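Filamentation induced by cAMP protein Fic (Desulfovibrio alaskensis, PDB 4RGL) belongs to the Fic/DOC family, with a largely helical Fic domain and a C-terminal domain related to helix-turn-helix proteins. Local coordinates at residues 98-112 / 192-204. Residues are numbered along the deposited sequence; the frame is centred on the assembly and turned at random.
Sequences MEDWDASVEGDLLAA and MGRLWQTLILRNW
The indole of Trp196 stands between the turn at 102-105 and the start of helix 106-112, and its NE1 donates to Ala103 O at 2.8 Å. The bond is fairly straight (154° at the hydrogen), lies in the indole plane and falls on a lone pair in the carbonyl plane, so a buried N-H and a backbone carbonyl satisfy each other. Leu109 CD1 sits over the centre of the six-membered ring of Trp196, 3.6 Å from its centroid in a CH-pi contact, while Leu199 CD2 covers the opposite face nearer the rim; bond and faces together fix the ring's rotation. Trp196 CZ3 also meets Ala112 CB, and the ring of Trp101 lies beside it obliquely.

The turn that presents Ala103 O is itself held by carboxylates. Asp102 OD1 takes both Ser104 N, through its anti lone pair in an Asx turn, and Ser104 OG, from above the carboxylate plane; Asp108 OD2 accepts Asp102 N at 2.8 Å in a nearly linear bond. Ala103 CB rests on Ile200 CG1 (3.6 Å), and both residues also touch Leu161 of helix 150-163.

Selenomethionine Met98, bent at chi3 (78°), turns its CE onto the backbone of Leu199 and the side chain of Thr198. Thr198 OG1 is satisfied within its own helix by Arg194 O. At the exposed end, Arg202 NH2 forms a salt bridge with Glu99 OE1 at 2.7 Å; its hydrogen bond is weak, the two planar groups standing 80° apart. The indole bond thus gives this joint of the Fic fold a directed polar link inside a largely apolar interface, with the ion pair at the periphery.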
loop_
_atom_site.group_PDB
_atom_site.type_symbol
_atom_site.label_atom_id
_atom_site.label_comp_id
_atom_site.label_asym_id
_atom_site.label_seq_id
_atom_site.Cartn_x
_atom_site.Cartn_y
_atom_site.Cartn_z
HETATM N N MSE A 98 6.409 9.050 6.250
HETATM C CA MSE A 98 7.095 7.983 6.999
HETATM C C MSE A 98 8.603 8.139 6.948
HETATM O O MSE A 98 9.291 7.716 7.880
HETATM C CB MSE A 98 6.710 6.607 6.468
HETATM C CG MSE A 98 5.255 6.257 6.699
HETATM SE SE MSE A 98 4.872 4.421 6.250
HETATM C CE MSE A 98 5.516 3.688 7.626
ATOM N N GLU A 99 9.134 8.718 5.844
ATOM C CA GLU A 99 10.581 8.907 5.665
ATOM C C GLU A 99 11.186 9.698 6.850
ATOM O O GLU A 99 12.327 9.447 7.238
ATOM C CB GLU A 99 10.865 9.637 4.329
ATOM C CG GLU A 99 12.349 9.712 3.957
ATOM C CD GLU A 99 12.999 8.383 3.590
ATOM O OE1 GLU A 99 12.462 7.686 2.698
ATOM O OE2 GLU A 99 14.112 8.110 4.096
ATOM N N ASP A 100 10.387 10.599 7.458
ATOM C CA ASP A 100 10.845 11.472 8.549
ATOM C C ASP A 100 10.972 10.726 9.896
ATOM O O ASP A 100 11.649 11.226 10.804
ATOM C CB ASP A 100 9.868 12.663 8.731
ATOM C CG ASP A 100 9.628 13.491 7.476
ATOM O OD1 ASP A 100 10.512 13.490 6.580
ATOM O OD2 ASP A 100 8.596 14.207 7.425
ATOM N N TRP A 101 10.242 9.596 10.067
ATOM C CA TRP A 101 10.075 9.006 11.391
ATOM C C TRP A 101 10.951 7.770 11.640
ATOM O O TRP A 101 11.126 6.917 10.762
ATOM C CB TRP A 101 8.619 8.632 11.633
ATOM C CG TRP A 101 7.664 9.754 11.384
ATOM C CD1 TRP A 101 7.799 11.051 11.785
ATOM C CD2 TRP A 101 6.368 9.652 10.792
ATOM N NE1 TRP A 101 6.714 11.784 11.378
ATOM C CE2 TRP A 101 5.806 10.946 10.789
ATOM C CE3 TRP A 101 5.624 8.589 10.254
ATOM C CZ2 TRP A 101 4.544 11.211 10.251
ATOM C CZ3 TRP A 101 4.381 8.857 9.706
ATOM C CH2 TRP A 101 3.847 10.151 9.719
ATOM N N ASP A 102 11.422 7.652 12.892
ATOM C CA ASP A 102 12.060 6.476 13.445
ATOM C C ASP A 102 11.084 5.833 14.436
ATOM O O ASP A 102 10.578 6.520 15.329
ATOM C CB ASP A 102 13.403 6.867 14.122
ATOM C CG ASP A 102 14.209 5.698 14.668
ATOM O OD1 ASP A 102 13.610 4.821 15.336
ATOM O OD2 ASP A 102 15.454 5.740 14.564
ATOM N N ALA A 103 10.725 4.561 14.209
ATOM C CA ALA A 103 9.651 3.882 14.950
ATOM C C ALA A 103 9.858 3.913 16.499
ATOM O O ALA A 103 8.891 3.745 17.245
ATOM C CB ALA A 103 9.530 2.452 14.484
ATOM N N SER A 104 11.091 4.121 16.963
ATOM C CA SER A 104 11.377 4.100 18.399
ATOM C C SER A 104 11.269 5.514 19.033
ATOM O O SER A 104 11.332 5.639 20.262
ATOM C CB SER A 104 12.763 3.522 18.655
ATOM O OG SER A 104 13.768 4.279 17.999
ATOM N N VAL A 105 11.092 6.568 18.201
ATOM C CA VAL A 105 11.022 7.949 18.703
ATOM C C VAL A 105 9.575 8.298 19.086
ATOM O O VAL A 105 8.693 8.334 18.219
ATOM C CB VAL A 105 11.590 8.967 17.676
ATOM C CG1 VAL A 105 11.477 10.399 18.204
ATOM C CG2 VAL A 105 13.034 8.635 17.321
ATOM N N GLU A 106 9.346 8.618 20.387
ATOM C CA GLU A 106 8.014 8.960 20.904
ATOM C C GLU A 106 7.445 10.185 20.181
ATOM O O GLU A 106 6.266 10.196 19.825
ATOM C CB GLU A 106 8.070 9.212 22.419
ATOM C CG GLU A 106 6.701 9.240 23.082
ATOM C CD GLU A 106 6.736 9.346 24.594
ATOM O OE1 GLU A 106 7.563 10.125 25.119
ATOM O OE2 GLU A 106 5.892 8.693 25.254
ATOM N N GLY A 107 8.300 11.179 19.933
ATOM C CA GLY A 107 7.912 12.397 19.229
ATOM C C GLY A 107 7.418 12.142 17.824
ATOM O O GLY A 107 6.458 12.775 17.377
ATOM N N ASP A 108 8.057 11.183 17.118
ATOM C CA ASP A 108 7.660 10.811 15.756
ATOM C C ASP A 108 6.307 10.106 15.764
ATOM O O ASP A 108 5.498 10.322 14.861
ATOM C CB ASP A 108 8.727 9.915 15.106
ATOM C CG ASP A 108 10.044 10.626 14.822
ATOM O OD1 ASP A 108 10.052 11.880 14.801
ATOM O OD2 ASP A 108 11.038 9.934 14.535
ATOM N N LEU A 109 6.035 9.297 16.818
ATOM C CA LEU A 109 4.747 8.618 16.986
ATOM C C LEU A 109 3.625 9.639 17.159
ATOM O O LEU A 109 2.557 9.491 16.555
ATOM C CB LEU A 109 4.798 7.661 18.209
ATOM C CG LEU A 109 3.523 6.812 18.476
ATOM C CD1 LEU A 109 3.315 5.785 17.395
ATOM C CD2 LEU A 109 3.609 6.119 19.821
ATOM N N LEU A 110 3.882 10.701 17.943
ATOM C CA LEU A 110 2.895 11.745 18.198
ATOM C C LEU A 110 2.687 12.608 16.957
ATOM O O LEU A 110 1.547 12.913 16.609
ATOM C CB LEU A 110 3.329 12.615 19.392
ATOM C CG LEU A 110 3.567 11.852 20.710
ATOM C CD1 LEU A 110 4.088 12.763 21.770
ATOM C CD2 LEU A 110 2.297 11.143 21.184
ATOM N N ALA A 111 3.783 12.939 16.243
ATOM C CA ALA A 111 3.703 13.707 14.994
ATOM C C ALA A 111 2.836 12.968 13.939
ATOM O O ALA A 111 2.067 13.609 13.209
ATOM C CB ALA A 111 5.102 13.957 14.446
ATOM N N ALA A 112 2.930 11.622 13.903
ATOM C CA ALA A 112 2.139 10.802 12.989
ATOM C C ALA A 112 0.659 10.839 13.363
ATOM O O ALA A 112 -0.196 10.999 12.485
ATOM C CB ALA A 112 2.644 9.367 13.004
HETATM N N MSE A 192 -3.084 3.540 13.751
HETATM C CA MSE A 192 -1.709 3.816 14.226
HETATM C C MSE A 192 -0.911 2.522 14.393
HETATM O O MSE A 192 0.316 2.522 14.232
HETATM C CB MSE A 192 -1.731 4.586 15.554
HETATM C CG MSE A 192 -2.129 6.047 15.406
HETATM SE SE MSE A 192 -0.925 7.041 14.252
HETATM C CE MSE A 192 0.681 6.921 15.296
ATOM N N GLY A 193 -1.602 1.441 14.747
ATOM C CA GLY A 193 -0.983 0.132 14.883
ATOM C C GLY A 193 -0.436 -0.376 13.567
ATOM O O GLY A 193 0.753 -0.701 13.466
ATOM N N ARG A 194 -1.285 -0.351 12.509
ATOM C CA ARG A 194 -0.898 -0.795 11.164
ATOM C C ARG A 194 0.144 0.132 10.563
ATOM O O ARG A 194 1.053 -0.335 9.866
ATOM C CB ARG A 194 -2.121 -0.871 10.255
ATOM C CG ARG A 194 -3.150 -1.833 10.767
ATOM C CD ARG A 194 -4.408 -1.811 9.972
ATOM N NE ARG A 194 -5.529 -2.248 10.791
ATOM C CZ ARG A 194 -6.409 -1.421 11.333
ATOM N NH1 ARG A 194 -6.407 -0.139 11.008
ATOM N NH2 ARG A 194 -7.364 -1.886 12.121
ATOM N N LEU A 195 0.046 1.448 10.857
ATOM C CA LEU A 195 1.010 2.416 10.360
ATOM C C LEU A 195 2.390 2.137 10.922
ATOM O O LEU A 195 3.363 2.077 10.164
ATOM C CB LEU A 195 0.576 3.847 10.712
ATOM C CG LEU A 195 1.603 4.960 10.374
ATOM C CD1 LEU A 195 1.774 5.118 8.860
ATOM C CD2 LEU A 195 1.201 6.267 10.993
ATOM N N TRP A 196 2.485 1.942 12.249
ATOM C CA TRP A 196 3.774 1.775 12.896
ATOM C C TRP A 196 4.388 0.411 12.560
ATOM O O TRP A 196 5.607 0.318 12.428
ATOM C CB TRP A 196 3.659 1.965 14.409
ATOM C CG TRP A 196 4.637 2.970 14.946
ATOM C CD1 TRP A 196 5.673 2.728 15.798
ATOM C CD2 TRP A 196 4.803 4.321 14.491
ATOM N NE1 TRP A 196 6.395 3.880 16.002
ATOM C CE2 TRP A 196 5.912 4.861 15.176
ATOM C CE3 TRP A 196 4.101 5.141 13.586
ATOM C CZ2 TRP A 196 6.321 6.185 15.006
ATOM C CZ3 TRP A 196 4.533 6.439 13.389
ATOM C CH2 TRP A 196 5.618 6.956 14.104
ATOM N N GLN A 197 3.548 -0.611 12.296
ATOM C CA GLN A 197 4.071 -1.893 11.830
ATOM C C GLN A 197 4.745 -1.719 10.453
ATOM O O GLN A 197 5.867 -2.182 10.257
ATOM C CB GLN A 197 2.972 -2.953 11.767
ATOM C CG GLN A 197 3.482 -4.289 11.225
ATOM C CD GLN A 197 2.425 -5.338 11.195
ATOM O OE1 GLN A 197 1.855 -5.705 12.223
ATOM N NE2 GLN A 197 2.266 -5.972 10.042
ATOM N N THR A 198 4.100 -0.951 9.545
ATOM C CA THR A 198 4.671 -0.621 8.237
ATOM C C THR A 198 5.982 0.176 8.411
ATOM O O THR A 198 6.928 -0.018 7.643
ATOM C CB THR A 198 3.648 0.167 7.390
ATOM O OG1 THR A 198 2.420 -0.559 7.335
ATOM C CG2 THR A 198 4.147 0.440 5.984
ATOM N N LEU A 199 6.048 1.047 9.446
ATOM C CA LEU A 199 7.238 1.863 9.685
ATOM C C LEU A 199 8.393 0.999 10.153
ATOM O O LEU A 199 9.490 1.108 9.610
ATOM C CB LEU A 199 6.949 2.982 10.709
ATOM C CG LEU A 199 8.091 4.006 10.916
ATOM C CD1 LEU A 199 8.450 4.715 9.603
ATOM C CD2 LEU A 199 7.726 5.002 11.948
ATOM N N ILE A 200 8.135 0.083 11.115
ATOM C CA ILE A 200 9.164 -0.838 11.615
ATOM C C ILE A 200 9.711 -1.712 10.446
ATOM O O ILE A 200 10.920 -1.948 10.372
ATOM C CB ILE A 200 8.607 -1.716 12.776
ATOM C CG1 ILE A 200 8.164 -0.832 13.964
ATOM C CG2 ILE A 200 9.644 -2.760 13.226
ATOM C CD1 ILE A 200 7.379 -1.559 15.034
ATOM N N LEU A 201 8.825 -2.102 9.490
ATOM C CA LEU A 201 9.238 -2.917 8.342
ATOM C C LEU A 201 10.008 -2.082 7.301
ATOM O O LEU A 201 10.988 -2.574 6.740
ATOM C CB LEU A 201 8.034 -3.601 7.676
ATOM C CG LEU A 201 7.326 -4.691 8.510
ATOM C CD1 LEU A 201 6.218 -5.336 7.720
ATOM C CD2 LEU A 201 8.312 -5.757 8.986
ATOM N N ARG A 202 9.578 -0.816 7.043
ATOM C CA ARG A 202 10.276 -0.004 6.041
ATOM C C ARG A 202 11.606 0.553 6.602
ATOM O O ARG A 202 12.514 0.853 5.824
ATOM C CB ARG A 202 9.397 1.132 5.503
ATOM C CG ARG A 202 9.141 2.251 6.469
ATOM C CD ARG A 202 8.827 3.529 5.720
ATOM N NE ARG A 202 10.035 4.131 5.150
ATOM C CZ ARG A 202 10.024 5.024 4.168
ATOM N NH1 ARG A 202 8.884 5.343 3.563
ATOM N NH2 ARG A 202 11.160 5.545 3.725
ATOM N N ASN A 203 11.751 0.604 7.951
ATOM C CA ASN A 203 13.030 0.985 8.572
ATOM C C ASN A 203 14.064 -0.120 8.353
ATOM O O ASN A 203 15.267 0.135 8.414
ATOM C CB ASN A 203 12.852 1.278 10.073
ATOM C CG ASN A 203 12.153 2.607 10.372
ATOM O OD1 ASN A 203 11.782 3.373 9.465
ATOM N ND2 ASN A 203 12.000 2.921 11.658
ATOM N N TRP A 204 13.585 -1.340 8.028
ATOM C CA TRP A 204 14.435 -2.477 7.677
ATOM C C TRP A 204 14.610 -2.554 6.160
ATOM O O TRP A 204 15.739 -2.550 5.665
ATOM C CB TRP A 204 13.827 -3.788 8.226
ATOM C CG TRP A 204 14.441 -5.042 7.661
ATOM C CD1 TRP A 204 15.760 -5.378 7.666
ATOM C CD2 TRP A 204 13.733 -6.203 7.204
ATOM N NE1 TRP A 204 15.929 -6.630 7.121
ATOM C CE2 TRP A 204 14.699 -7.170 6.855
ATOM C CE3 TRP A 204 12.374 -6.515 7.039
ATOM C CZ2 TRP A 204 14.352 -8.419 6.326
ATOM C CZ3 TRP A 204 12.033 -7.747 6.503
ATOM C CH2 TRP A 204 13.016 -8.685 6.161
#